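Local coordinates for protein fructose-like phosphotransferase enzyme IIB component 3 (PDB 4TN5) that probably carries phosphoryl groups, on a cysteine, from the EIIA component to fructose-like sugars entering through the EIIC component of the bacterial phosphotransferase system, at residues T8-G13 with S83-L88; A15-A20 with I37-A42; A21-K26 with R89-V94; D58-I63 with E72-C77; R99-A104 with T108-E113. All coordinates share one frame; numbering follows the deposited sequence.

Contact 1: T8-G13 with S83-L88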
# COMPACT_ATOMS: atom_id res chain seq x y z
N THR A 8 8.77 12.88 -8.60
CA THR A 8 8.66 12.51 -10.01
C THR A 8 9.98 11.92 -10.47
O THR A 8 11.05 12.48 -10.20
CB THR A 8 8.29 13.71 -10.88
OG1 THR A 8 9.29 14.73 -10.75
CG2 THR A 8 6.94 14.28 -10.46
N ALA A 9 9.93 10.78 -11.15
CA ALA A 9 11.15 10.10 -11.54
C ALA A 9 11.11 9.53 -12.96
O ALA A 9 10.13 8.92 -13.37
CB ALA A 9 11.50 9.01 -10.55
N CYS A 10 12.20 9.74 -13.69
CA CYS A 10 12.35 9.19 -15.03
C CYS A 10 13.82 8.96 -15.35
O CYS A 10 14.64 9.85 -15.13
CB CYS A 10 11.77 10.13 -16.07
SG CYS A 10 12.21 9.65 -17.75
N VAL A 11 14.16 7.78 -15.87
CA VAL A 11 15.53 7.53 -16.30
C VAL A 11 15.91 8.39 -17.50
O VAL A 11 17.04 8.87 -17.58
CB VAL A 11 15.79 6.04 -16.67
CG1 VAL A 11 15.80 5.18 -15.44
CG2 VAL A 11 14.77 5.53 -17.70
N SER A 12 14.99 8.57 -18.43
CA SER A 12 15.35 9.21 -19.69
C SER A 12 15.38 10.72 -19.56
O SER A 12 14.54 11.44 -20.09
CB SER A 12 14.45 8.76 -20.85
OG SER A 12 13.33 9.61 -20.97
N GLY A 13 16.38 11.17 -18.81
CA GLY A 13 16.77 12.56 -18.78
C GLY A 13 15.91 13.49 -17.96
O GLY A 13 15.01 13.09 -17.22
N SER A 83 2.88 5.65 -12.69
CA SER A 83 3.95 5.93 -13.63
C SER A 83 3.80 7.34 -14.18
O SER A 83 2.72 7.94 -14.09
CB SER A 83 3.95 4.91 -14.76
OG SER A 83 2.67 4.84 -15.38
N ILE A 84 4.87 7.88 -14.75
CA ILE A 84 4.85 9.22 -15.32
C ILE A 84 3.90 9.33 -16.51
O ILE A 84 3.01 10.18 -16.52
CB ILE A 84 6.24 9.70 -15.77
CG1 ILE A 84 7.03 10.21 -14.56
CG2 ILE A 84 6.13 10.82 -16.80
CD1 ILE A 84 8.26 11.02 -14.94
N TYR A 85 4.06 8.48 -17.51
CA TYR A 85 3.22 8.61 -18.69
C TYR A 85 1.73 8.39 -18.38
O TYR A 85 0.86 8.78 -19.14
CB TYR A 85 3.77 7.74 -19.80
CG TYR A 85 5.24 7.76 -20.01
CD1 TYR A 85 6.00 8.93 -19.95
CD2 TYR A 85 5.91 6.57 -20.15
CE1 TYR A 85 7.37 8.88 -20.11
CE2 TYR A 85 7.25 6.54 -20.30
CZ TYR A 85 7.98 7.68 -20.29
OH TYR A 85 9.33 7.58 -20.45
N ALA A 86 1.45 7.77 -17.23
CA ALA A 86 0.08 7.68 -16.72
C ALA A 86 -0.45 8.98 -16.11
O ALA A 86 -1.60 9.37 -16.35
CB ALA A 86 -0.04 6.55 -15.72
N PHE A 87 0.38 9.64 -15.31
CA PHE A 87 0.01 10.93 -14.74
C PHE A 87 -0.15 11.95 -15.86
O PHE A 87 -1.01 12.83 -15.80
CB PHE A 87 1.09 11.40 -13.76
CG PHE A 87 0.86 12.79 -13.23
CD1 PHE A 87 -0.05 13.01 -12.21
CD2 PHE A 87 1.55 13.87 -13.75
CE1 PHE A 87 -0.27 14.28 -11.72
CE2 PHE A 87 1.34 15.14 -13.27
CZ PHE A 87 0.43 15.35 -12.25
N LEU A 88 0.69 11.82 -16.88
CA LEU A 88 0.64 12.73 -18.01
C LEU A 88 -0.64 12.59 -18.85
O LEU A 88 -1.29 13.60 -19.13
CB LEU A 88 1.89 12.62 -18.89
CG LEU A 88 3.18 13.17 -18.29
CD1 LEU A 88 4.27 13.24 -19.36
CD2 LEU A 88 2.95 14.54 -17.66
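Apolar packing of Ile84 on Cys10 closes one side of the probable active-site loop, at the C-terminal end of strand 3-9 in an alpha/beta Rossmann-like fold. Cys10, the inferred phosphocysteine, is the first residue beyond that strand, where the phosphate-binding loop of the related low-molecular-weight phosphatases also begins. Helix 84-89 brings its first turn up against it. Ile84 stands at the start of the helix and does most of the touching: its methyl CD1 lies 3.8 Å from Cys10 CB, and Ile84 CD1 is 3.2 Å from Ala9 O. With CG1 anti to the carbonyl carbon (chi1 -81°) and the chain extended beyond it, the CD1 end is carried forward to the strand end. The backbone on both sides is tied down: Ile84 N donates to the carboxylate of Asp65, and Ala9 pairs with Ile63 of the neighbouring strand. No hydrogen bond joins the two segments. Cys10 holds its sulfur anti to the backbone N (chi1 169°), turned to the side where Tyr85 reaches over from the helix. That ring makes a looser approach, at the margin of the packing, and its hydroxyl OH ends 4.5 Å from Cys10 SG.

Contact 2: A15-A20 with I37-A42; sequences AHTYMA and IETQGA
The right-handed beta-alpha-beta crossover of strand 3-9, helix 18-30 and strand 34-41 is closed here, where the chain leading into helix 18-30, and its first turn, settle on strand 34-41. Thr39 is the strand residue that takes the contact, meeting Thr17 and Tyr18 side by side. Thr17 comes at it with its methyl: CG2 lies 3.6 Å from both Thr39 OG1 and Thr39 CG2, while Thr17 OG1 turns toward the side of Gln40 O without bonding to it. With OG1 beside the backbone N (chi1 -78°), CG2 falls anti to that N and faces Thr39. Thr17 also touches Cys10, the inferred phosphocysteine, so this packing backs the probable active-site loop. Tyr18 comes in next to Thr17, crossing Thr39 at about a right angle, its ring presented edge-on with Thr39 CB in the ring plane. A serine in place of Tyr18 would probably leave the methyl of Thr39 uncovered on that flank and open a gap beside the strand. On the strand face turned from the helix, Gln40 NE2 donates to Glu38 OE2, and Glu38 OE1 forms a salt bridge with Arg73. At the ring edge, Tyr18 CE1 approaches Thr39 CG2 to 3.3 Å.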
# COMPACT_ATOMS: atom_id res chain seq x y z
N ALA A 15 13.67 15.69 -19.01
CA ALA A 15 12.54 16.18 -19.78
C ALA A 15 11.17 15.60 -19.41
O ALA A 15 10.17 16.32 -19.42
CB ALA A 15 12.87 15.86 -21.23
N HIS A 16 11.14 14.32 -19.09
CA HIS A 16 9.90 13.65 -18.72
C HIS A 16 9.57 13.86 -17.25
O HIS A 16 8.46 13.58 -16.80
CB HIS A 16 9.98 12.15 -19.03
CG HIS A 16 10.18 11.84 -20.49
ND1 HIS A 16 11.10 10.93 -20.94
CD2 HIS A 16 9.56 12.33 -21.59
CE1 HIS A 16 11.05 10.87 -22.26
NE2 HIS A 16 10.12 11.71 -22.68
N THR A 17 10.55 14.35 -16.50
CA THR A 17 10.37 14.60 -15.07
C THR A 17 9.78 15.98 -14.74
O THR A 17 8.87 16.08 -13.92
CB THR A 17 11.67 14.36 -14.27
OG1 THR A 17 11.87 12.96 -14.09
CG2 THR A 17 11.61 15.03 -12.91
N TYR A 18 10.29 17.03 -15.38
CA TYR A 18 9.89 18.38 -14.99
C TYR A 18 8.49 18.80 -15.42
O TYR A 18 7.86 19.61 -14.74
CB TYR A 18 10.91 19.43 -15.44
CG TYR A 18 12.24 19.28 -14.77
CD1 TYR A 18 12.34 18.69 -13.51
CD2 TYR A 18 13.40 19.76 -15.36
CE1 TYR A 18 13.55 18.57 -12.89
CE2 TYR A 18 14.62 19.64 -14.75
CZ TYR A 18 14.69 19.04 -13.50
OH TYR A 18 15.90 18.92 -12.87
N MSE A 19 8.01 18.26 -16.53
CA MSE A 19 6.64 18.56 -16.95
C MSE A 19 5.66 17.86 -16.02
O MSE A 19 4.54 18.34 -15.81
CB MSE A 19 6.41 18.17 -18.41
CG MSE A 19 7.26 18.92 -19.41
SE MSE A 19 6.86 20.83 -19.44
CE MSE A 19 8.13 21.38 -20.81
N ALA A 20 6.07 16.73 -15.46
CA ALA A 20 5.27 16.02 -14.48
C ALA A 20 5.16 16.87 -13.22
O ALA A 20 4.08 17.04 -12.66
CB ALA A 20 5.87 14.67 -14.17
N ILE A 37 7.91 19.21 -4.18
CA ILE A 37 8.16 18.15 -5.15
C ILE A 37 9.64 17.81 -5.28
O ILE A 37 10.46 18.66 -5.63
CB ILE A 37 7.61 18.51 -6.54
CG1 ILE A 37 6.16 18.97 -6.44
CG2 ILE A 37 7.74 17.34 -7.50
CD1 ILE A 37 5.56 19.41 -7.76
N GLU A 38 9.98 16.55 -5.00
CA GLU A 38 11.34 16.06 -5.18
C GLU A 38 11.51 15.54 -6.60
O GLU A 38 10.64 14.84 -7.12
CB GLU A 38 11.65 14.95 -4.17
CG GLU A 38 13.00 14.28 -4.38
CD GLU A 38 13.32 13.27 -3.30
OE1 GLU A 38 13.07 13.56 -2.11
OE2 GLU A 38 13.82 12.17 -3.64
N THR A 39 12.63 15.89 -7.22
CA THR A 39 12.93 15.44 -8.57
C THR A 39 14.10 14.47 -8.57
O THR A 39 15.15 14.75 -8.00
CB THR A 39 13.23 16.62 -9.50
OG1 THR A 39 12.00 17.12 -10.06
CG2 THR A 39 14.15 16.19 -10.63
N GLN A 40 13.91 13.32 -9.21
CA GLN A 40 14.99 12.36 -9.38
C GLN A 40 15.19 12.07 -10.87
O GLN A 40 14.35 11.43 -11.50
CB GLN A 40 14.69 11.07 -8.62
CG GLN A 40 14.57 11.26 -7.11
CD GLN A 40 14.34 9.95 -6.37
OE1 GLN A 40 14.47 8.87 -6.94
NE2 GLN A 40 14.01 10.05 -5.09
N GLY A 41 16.30 12.54 -11.42
CA GLY A 41 16.58 12.37 -12.83
C GLY A 41 18.05 12.13 -13.12
O GLY A 41 18.83 11.85 -12.21
N ALA A 42 18.42 12.23 -14.39
CA ALA A 42 19.79 11.99 -14.82
C ALA A 42 20.77 13.00 -14.22
O ALA A 42 21.97 12.75 -14.14
CB ALA A 42 19.88 12.01 -16.34

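Contact 3: A21-K26 with R89-V94; sequences AERLEK and REPQRV
Arg23 reaches out from helix 18-30 and lays the far part of its side chain across the ring of Pro91, the two side chains meeting at about a right angle. The closest pair is Arg23 NE to Pro91 CG at 3.7 Å. Behind it, Arg23 CD is 4.1 Å from Pro91 CG. The guanidinium is neither flat on the proline nor set against it by its edge; the approach is oblique, a van der Waals contact between the NE end of the guanidinium, with CD behind it, and the CG corner of the proline. No hydrogen bond or salt bridge joins the segments.

The shape of Arg23 explains how it gets there. CG lies anti to the backbone N (chi1 -173°), which points the chain off the helix toward 89-94, and bends at chi2 and chi3 then turn the guanidinium along the other segment. Its NH2 end faces the backbone N of Arg89 near the guanidinium plane, at a loose 4.5 Å. Arg23 CB rests on Phe87 of helix 84-89, while the guanidinium end lies by Leu88.

Pro91 is placed by the break in the chain: Glu90 leaves helical angles where helix 84-89 ends, and the new helix runs on through Gln92. Arg89 turns its charge the other way, into a salt bridge with Glu113. Leu24 and Val94 both pack on Leu61 of the central sheet. This is surface packing of helix 18-30 against the turn between helices 84-89 and 92-103, on one face of the Rossmann-like alpha/beta fold.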
# COMPACT_ATOMS: atom_id res chain seq x y z
N ALA A 21 6.30 17.39 -12.78
CA ALA A 21 6.35 18.28 -11.62
C ALA A 21 5.59 19.56 -11.93
O ALA A 21 4.90 20.11 -11.08
CB ALA A 21 7.79 18.59 -11.25
N GLU A 22 5.72 20.03 -13.17
CA GLU A 22 5.05 21.24 -13.63
C GLU A 22 3.53 21.12 -13.50
O GLU A 22 2.89 21.95 -12.87
CB GLU A 22 5.41 21.53 -15.09
CG GLU A 22 4.76 22.78 -15.67
CD GLU A 22 5.24 24.07 -15.04
OE1 GLU A 22 6.25 24.05 -14.30
OE2 GLU A 22 4.60 25.12 -15.28
N ARG A 23 2.98 20.08 -14.12
CA ARG A 23 1.54 19.87 -14.12
C ARG A 23 1.00 19.73 -12.70
O ARG A 23 -0.06 20.26 -12.39
CB ARG A 23 1.16 18.65 -14.96
CG ARG A 23 -0.34 18.47 -15.13
CD ARG A 23 -0.74 18.39 -16.61
NE ARG A 23 -0.47 17.09 -17.20
CZ ARG A 23 -0.09 16.90 -18.46
NH1 ARG A 23 0.09 17.93 -19.27
NH2 ARG A 23 0.11 15.67 -18.92
N LEU A 24 1.75 19.06 -11.84
CA LEU A 24 1.31 18.82 -10.47
C LEU A 24 1.30 20.10 -9.64
O LEU A 24 0.38 20.32 -8.85
CB LEU A 24 2.19 17.77 -9.80
CG LEU A 24 1.73 17.36 -8.40
CD1 LEU A 24 0.32 16.79 -8.46
CD2 LEU A 24 2.69 16.35 -7.82
N GLU A 25 2.32 20.93 -9.81
CA GLU A 25 2.42 22.20 -9.09
C GLU A 25 1.19 23.06 -9.35
O GLU A 25 0.69 23.74 -8.45
CB GLU A 25 3.69 22.94 -9.48
CG GLU A 25 4.09 24.06 -8.53
CD GLU A 25 5.53 23.95 -8.07
OE1 GLU A 25 6.23 23.03 -8.54
OE2 GLU A 25 5.96 24.78 -7.24
N LYS A 26 0.69 23.02 -10.58
CA LYS A 26 -0.48 23.81 -10.94
C LYS A 26 -1.79 23.04 -10.78
O LYS A 26 -2.86 23.64 -10.76
CB LYS A 26 -0.33 24.43 -12.34
CG LYS A 26 -1.22 23.82 -13.42
CD LYS A 26 -0.71 24.23 -14.79
CE LYS A 26 -1.18 23.28 -15.87
NZ LYS A 26 -0.85 23.80 -17.23
N ARG A 89 -1.00 11.36 -19.23
CA ARG A 89 -2.09 11.19 -20.19
C ARG A 89 -3.35 11.74 -19.57
O ARG A 89 -4.06 12.53 -20.18
CB ARG A 89 -2.25 9.75 -20.69
CG ARG A 89 -3.06 8.80 -19.85
CD ARG A 89 -2.91 7.47 -20.55
NE ARG A 89 -1.52 6.99 -20.46
CZ ARG A 89 -1.08 6.23 -19.46
NH1 ARG A 89 -1.90 5.88 -18.49
NH2 ARG A 89 0.17 5.81 -19.42
N GLU A 90 -3.64 11.32 -18.34
CA GLU A 90 -4.79 11.86 -17.64
C GLU A 90 -4.59 12.04 -16.14
O GLU A 90 -4.64 11.07 -15.36
CB GLU A 90 -5.99 10.95 -17.91
CG GLU A 90 -7.30 11.54 -17.40
CD GLU A 90 -8.51 10.70 -17.74
OE1 GLU A 90 -8.56 9.53 -17.32
OE2 GLU A 90 -9.41 11.21 -18.45
N PRO A 91 -4.39 13.29 -15.72
CA PRO A 91 -4.03 13.61 -14.33
C PRO A 91 -5.19 13.71 -13.32
O PRO A 91 -4.91 13.59 -12.13
CB PRO A 91 -3.30 14.95 -14.46
CG PRO A 91 -3.50 15.42 -15.91
CD PRO A 91 -4.51 14.50 -16.54
N GLN A 92 -6.43 13.92 -13.74
CA GLN A 92 -7.49 14.14 -12.74
C GLN A 92 -7.76 12.83 -12.03
O GLN A 92 -8.09 12.79 -10.84
CB GLN A 92 -8.78 14.71 -13.34
CG GLN A 92 -9.95 14.53 -12.36
CD GLN A 92 -11.30 14.27 -12.99
OE1 GLN A 92 -11.99 15.19 -13.43
NE2 GLN A 92 -11.69 13.00 -13.03
N ARG A 93 -7.60 11.74 -12.76
CA ARG A 93 -7.65 10.42 -12.17
C ARG A 93 -6.79 10.34 -10.93
O ARG A 93 -7.21 9.79 -9.91
CB ARG A 93 -7.13 9.39 -13.16
CG ARG A 93 -8.11 9.00 -14.26
CD ARG A 93 -7.79 7.62 -14.78
NE ARG A 93 -7.31 6.77 -13.69
CZ ARG A 93 -6.87 5.51 -13.82
NH1 ARG A 93 -6.86 4.91 -14.99
NH2 ARG A 93 -6.46 4.84 -12.76
N VAL A 94 -5.59 10.89 -11.04
CA VAL A 94 -4.60 10.80 -10.00
C VAL A 94 -4.97 11.60 -8.75
O VAL A 94 -4.93 11.06 -7.64
CB VAL A 94 -3.22 11.26 -10.51
CG1 VAL A 94 -2.19 11.14 -9.41
CG2 VAL A 94 -2.82 10.44 -11.73

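Contact 4: D58-I63 with E72-C77; sequences DVALLI and ERFEHC
Phe74 turns one ring face to Leu62, whose methyl CD2 sits over the middle of it, 4.0 Å from the ring centroid and only 4° off the normal. This is a CH-pi contact of nearly ideal centring, and the closest ring atom, Phe74 CE2, is 4.2 Å from Leu62 CD2. Both side chains hold CG anti to the carbonyl carbon, Leu62 with chi1 -53°, and this posture brings its branched end off the strand and onto the aromatic.

Ala60, two residues earlier on the same side of strand 59-64, fills in beside it. Its CB meets the ring obliquely and is 3.9 Å from Phe74 CD1, so two strand residues share one aromatic partner. On the face opposite Leu62, the ring is backed by Arg73 CB of the preceding residue, 4.1 Å above the ring plane and offset toward the rim. The aromatic is therefore sandwiched between aliphatic groups, which should limit its movement along the normal.

The segment carrying Phe74 is irregular, a short 3-10 segment followed by a type I turn from Phe74 to Cys77, closed by Cys77 N to Phe74 O at 3.2 Å. Arg73 is itself fixed, through its salt bridge to Glu38 and a bond to the Gly70 carbonyl. Val7 of strand 3-9 and Ile54 of helix 51-56 also touch the Phe74 ring. The contact belongs to the hydrophobic core on one face of the mixed, mostly parallel sheet of the Rossmann-like fold, where the connection from strand 59-64 to strand 79-82 folds back over the sheet.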
# COMPACT_ATOMS: atom_id res chain seq x y z
N ASP A 58 0.08 15.27 4.51
CA ASP A 58 -1.14 14.50 4.69
C ASP A 58 -1.19 13.31 3.73
O ASP A 58 -1.87 12.32 3.99
CB ASP A 58 -2.36 15.39 4.51
CG ASP A 58 -2.41 16.53 5.51
OD1 ASP A 58 -2.94 16.33 6.62
OD2 ASP A 58 -1.90 17.63 5.18
N VAL A 59 -0.46 13.43 2.63
CA VAL A 59 -0.40 12.38 1.62
C VAL A 59 0.77 12.62 0.68
O VAL A 59 1.15 13.76 0.42
CB VAL A 59 -1.73 12.29 0.82
CG1 VAL A 59 -2.01 13.60 0.11
CG2 VAL A 59 -1.72 11.12 -0.16
N ALA A 60 1.37 11.54 0.18
CA ALA A 60 2.45 11.64 -0.78
C ALA A 60 1.98 11.19 -2.17
O ALA A 60 1.08 10.36 -2.29
CB ALA A 60 3.64 10.81 -0.33
N LEU A 61 2.58 11.76 -3.21
CA LEU A 61 2.30 11.32 -4.57
C LEU A 61 3.58 10.86 -5.24
O LEU A 61 4.53 11.62 -5.37
CB LEU A 61 1.63 12.43 -5.38
CG LEU A 61 1.24 12.04 -6.81
CD1 LEU A 61 0.40 10.78 -6.82
CD2 LEU A 61 0.50 13.18 -7.49
N LEU A 62 3.60 9.60 -5.67
CA LEU A 62 4.79 9.03 -6.28
C LEU A 62 4.58 8.80 -7.77
O LEU A 62 4.00 7.80 -8.18
CB LEU A 62 5.18 7.73 -5.57
CG LEU A 62 5.31 7.86 -4.05
CD1 LEU A 62 5.71 6.53 -3.43
CD2 LEU A 62 6.31 8.95 -3.68
N ILE A 63 5.06 9.74 -8.57
CA ILE A 63 4.95 9.66 -10.01
C ILE A 63 6.24 9.11 -10.59
O ILE A 63 7.17 9.86 -10.86
CB ILE A 63 4.68 11.04 -10.62
CG1 ILE A 63 3.63 11.79 -9.78
CG2 ILE A 63 4.24 10.92 -12.07
CD1 ILE A 63 3.39 13.22 -10.23
N GLU A 72 12.05 4.12 0.71
CA GLU A 72 12.00 3.87 2.14
C GLU A 72 11.20 4.92 2.93
O GLU A 72 10.60 4.60 3.95
CB GLU A 72 13.44 3.86 2.67
CG GLU A 72 14.13 5.20 2.50
CD GLU A 72 15.59 5.22 2.90
OE1 GLU A 72 16.01 4.30 3.63
OE2 GLU A 72 16.32 6.12 2.45
N ARG A 73 11.22 6.17 2.47
CA ARG A 73 10.84 7.29 3.32
C ARG A 73 9.34 7.42 3.44
O ARG A 73 8.83 8.14 4.30
CB ARG A 73 11.42 8.58 2.74
CG ARG A 73 12.94 8.62 2.70
CD ARG A 73 13.44 9.73 1.79
NE ARG A 73 13.08 9.49 0.39
CZ ARG A 73 13.20 10.39 -0.58
NH1 ARG A 73 13.65 11.61 -0.31
NH2 ARG A 73 12.85 10.07 -1.82
N PHE A 74 8.63 6.70 2.58
CA PHE A 74 7.19 6.86 2.44
C PHE A 74 6.41 5.65 2.94
O PHE A 74 5.21 5.54 2.70
CB PHE A 74 6.86 7.12 0.97
CG PHE A 74 7.63 8.25 0.36
CD1 PHE A 74 7.22 9.56 0.54
CD2 PHE A 74 8.77 8.01 -0.40
CE1 PHE A 74 7.92 10.61 -0.02
CE2 PHE A 74 9.48 9.06 -0.96
CZ PHE A 74 9.05 10.36 -0.77
N GLU A 75 7.08 4.73 3.63
CA GLU A 75 6.42 3.51 4.08
C GLU A 75 5.32 3.78 5.12
O GLU A 75 4.36 3.01 5.23
CB GLU A 75 7.42 2.47 4.60
CG GLU A 75 7.98 2.75 5.99
CD GLU A 75 9.24 1.95 6.28
OE1 GLU A 75 9.26 0.73 5.99
OE2 GLU A 75 10.22 2.54 6.78
N HIS A 76 5.45 4.87 5.86
CA HIS A 76 4.44 5.24 6.85
C HIS A 76 3.60 6.43 6.43
O HIS A 76 3.09 7.18 7.27
CB HIS A 76 5.09 5.51 8.21
CG HIS A 76 5.73 4.31 8.82
ND1 HIS A 76 5.01 3.20 9.21
CD2 HIS A 76 7.03 4.04 9.13
CE1 HIS A 76 5.84 2.30 9.71
NE2 HIS A 76 7.06 2.79 9.68
N CYS A 77 3.45 6.61 5.12
CA CYS A 77 2.64 7.70 4.60
C CYS A 77 1.44 7.18 3.83
O CYS A 77 1.50 6.11 3.23
CB CYS A 77 3.48 8.60 3.68
SG CYS A 77 5.07 9.11 4.36

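Contact 5: R99-A104 with T108-E113; sequences RKVLSA and THLILE
Apolar packing carries this contact, and Val101 of helix 92-103 is its centre, its two methyls reaching different residues of strand 108-111. Val101 CG2 goes to Leu110, 3.7 Å from its CD1 and 3.9 Å from its CB. Val101 CG1 goes to Thr108, lying 3.6 Å from its carbonyl O and 3.9 Å from its methyl CG2. With CG1 anti to the backbone N (chi1 174°), one methyl is aimed at Thr108 and the other at Leu110. Ala104, just past the helix end, adds its CB at 4.4 Å from Thr108 CG2. An alanine at Val101 is likely to leave Leu110 and the Thr108 methyl without their common partner and open a gap under the strand.

Polar interactions lie outside this packing. Thr108 turns its hydroxyl to Thr108 OG1 of the second subunit, with which it shares a hydrogen bond. Ala104 O accepts a hydrogen bond from Arg78 NH1.

After helix 92-103 the chain turns back through a short connection into strand 108-111, the outermost strand on its side of the sheet within the chain, which runs parallel to strand 79-82. Val80 of that strand also touches Val101. On the far edge, His109 and Ile111 pair in an antiparallel ladder with the second subunit, so the sheet continues across the dimer interface.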
# COMPACT_ATOMS: atom_id res chain seq x y z
N ARG A 99 -7.21 12.33 -3.31
CA ARG A 99 -8.16 12.94 -2.39
C ARG A 99 -8.95 11.88 -1.64
O ARG A 99 -9.44 12.12 -0.53
CB ARG A 99 -9.07 13.92 -3.13
CG ARG A 99 -9.53 15.10 -2.28
CD ARG A 99 -10.22 16.17 -3.12
NE ARG A 99 -10.43 17.41 -2.38
CZ ARG A 99 -11.39 17.59 -1.47
NH1 ARG A 99 -12.22 16.60 -1.19
NH2 ARG A 99 -11.51 18.75 -0.85
N LYS A 100 -9.07 10.69 -2.23
CA LYS A 100 -9.62 9.54 -1.52
C LYS A 100 -8.67 9.09 -0.41
O LYS A 100 -9.05 9.02 0.76
CB LYS A 100 -9.88 8.36 -2.47
CG LYS A 100 -10.94 8.62 -3.53
CD LYS A 100 -11.09 7.41 -4.45
CE LYS A 100 -12.50 6.85 -4.42
NZ LYS A 100 -13.15 6.91 -5.77
N VAL A 101 -7.42 8.81 -0.79
CA VAL A 101 -6.38 8.42 0.15
C VAL A 101 -6.25 9.45 1.27
O VAL A 101 -5.99 9.10 2.43
CB VAL A 101 -5.02 8.25 -0.57
CG1 VAL A 101 -3.91 7.99 0.42
CG2 VAL A 101 -5.11 7.12 -1.58
N LEU A 102 -6.46 10.71 0.92
CA LEU A 102 -6.52 11.79 1.90
C LEU A 102 -7.76 11.63 2.78
O LEU A 102 -7.69 11.76 4.00
CB LEU A 102 -6.57 13.13 1.17
CG LEU A 102 -6.56 14.43 1.98
CD1 LEU A 102 -5.40 14.46 2.94
CD2 LEU A 102 -6.49 15.62 1.03
N SER A 103 -8.89 11.33 2.15
CA SER A 103 -10.17 11.20 2.85
C SER A 103 -10.28 9.92 3.68
O SER A 103 -10.58 9.98 4.87
CB SER A 103 -11.32 11.26 1.84
OG SER A 103 -12.53 10.81 2.42
N ALA A 104 -10.04 8.78 3.03
CA ALA A 104 -10.19 7.46 3.65
C ALA A 104 -9.55 7.38 5.04
O ALA A 104 -8.43 7.85 5.24
CB ALA A 104 -9.66 6.37 2.73
N THR A 108 -3.64 4.19 3.69
CA THR A 108 -3.77 3.34 2.52
C THR A 108 -2.68 3.74 1.53
O THR A 108 -2.38 4.92 1.36
CB THR A 108 -5.13 3.39 1.80
OG1 THR A 108 -4.98 2.93 0.46
CG2 THR A 108 -5.67 4.82 1.78
N HIS A 109 -2.07 2.73 0.90
CA HIS A 109 -1.21 2.94 -0.25
C HIS A 109 -2.04 2.61 -1.48
O HIS A 109 -2.75 1.60 -1.50
CB HIS A 109 0.00 2.01 -0.20
CG HIS A 109 0.92 2.28 0.95
ND1 HIS A 109 2.03 1.50 1.20
CD2 HIS A 109 0.91 3.24 1.90
CE1 HIS A 109 2.66 1.96 2.27
NE2 HIS A 109 2.00 3.02 2.71
N LEU A 110 -1.97 3.44 -2.50
CA LEU A 110 -2.74 3.20 -3.71
C LEU A 110 -1.84 3.17 -4.93
O LEU A 110 -1.19 4.17 -5.26
CB LEU A 110 -3.83 4.27 -3.87
CG LEU A 110 -5.15 3.88 -4.55
CD1 LEU A 110 -6.13 5.04 -4.48
CD2 LEU A 110 -4.94 3.44 -6.00
N ILE A 111 -1.78 2.03 -5.59
CA ILE A 111 -1.09 1.96 -6.86
C ILE A 111 -2.09 2.16 -7.96
O ILE A 111 -3.09 1.44 -8.07
CB ILE A 111 -0.34 0.64 -7.07
CG1 ILE A 111 1.06 0.76 -6.46
CG2 ILE A 111 -0.21 0.32 -8.56
CD1 ILE A 111 2.00 -0.34 -6.86
N LEU A 112 -1.82 3.15 -8.81
CA LEU A 112 -2.70 3.46 -9.93
C LEU A 112 -2.00 3.21 -11.26
O LEU A 112 -0.83 2.84 -11.29
CB LEU A 112 -3.06 4.95 -9.93
CG LEU A 112 -4.35 5.34 -9.20
CD1 LEU A 112 -4.64 6.82 -9.38
CD2 LEU A 112 -5.52 4.49 -9.69
N GLU A 113 -2.72 3.42 -12.35
CA GLU A 113 -2.17 3.22 -13.69
C GLU A 113 -0.67 3.50 -13.78
O GLU A 113 -0.20 4.40 -13.01
CB GLU A 113 -2.93 4.02 -14.74
CG GLU A 113 -4.23 3.39 -15.19
CD GLU A 113 -4.56 3.70 -16.64
OE1 GLU A 113 -3.88 4.56 -17.23
OE2 GLU A 113 -5.50 3.08 -17.18
OXT GLU A 113 -0.01 2.82 -14.64

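The contacts are set on and around one mixed sheet. Contacts 1 and 2 frame the probable phosphocysteine end: their centres are about 7 Å apart, and strands 3-9 and 34-41 are joined by Thr8 O to Gln40 N at 3.1 Å. Contact 3 crosses contact 1 along the chain, Phe87 of contact 1 packing on Leu24 and Val94 of contact 3. Contact 4 lies across the chain's centre from contact 2, and the Glu38 OE1 to Arg73 NH1 salt bridge, 2.7 Å, joins them. Contact 5 is tied to contact 3 by the salt bridge of Arg89 NH1 with Glu113 OE1, 2.7 Å. A bound nickel ion lies about 9 Å from the side chains of Leu62 and Thr108.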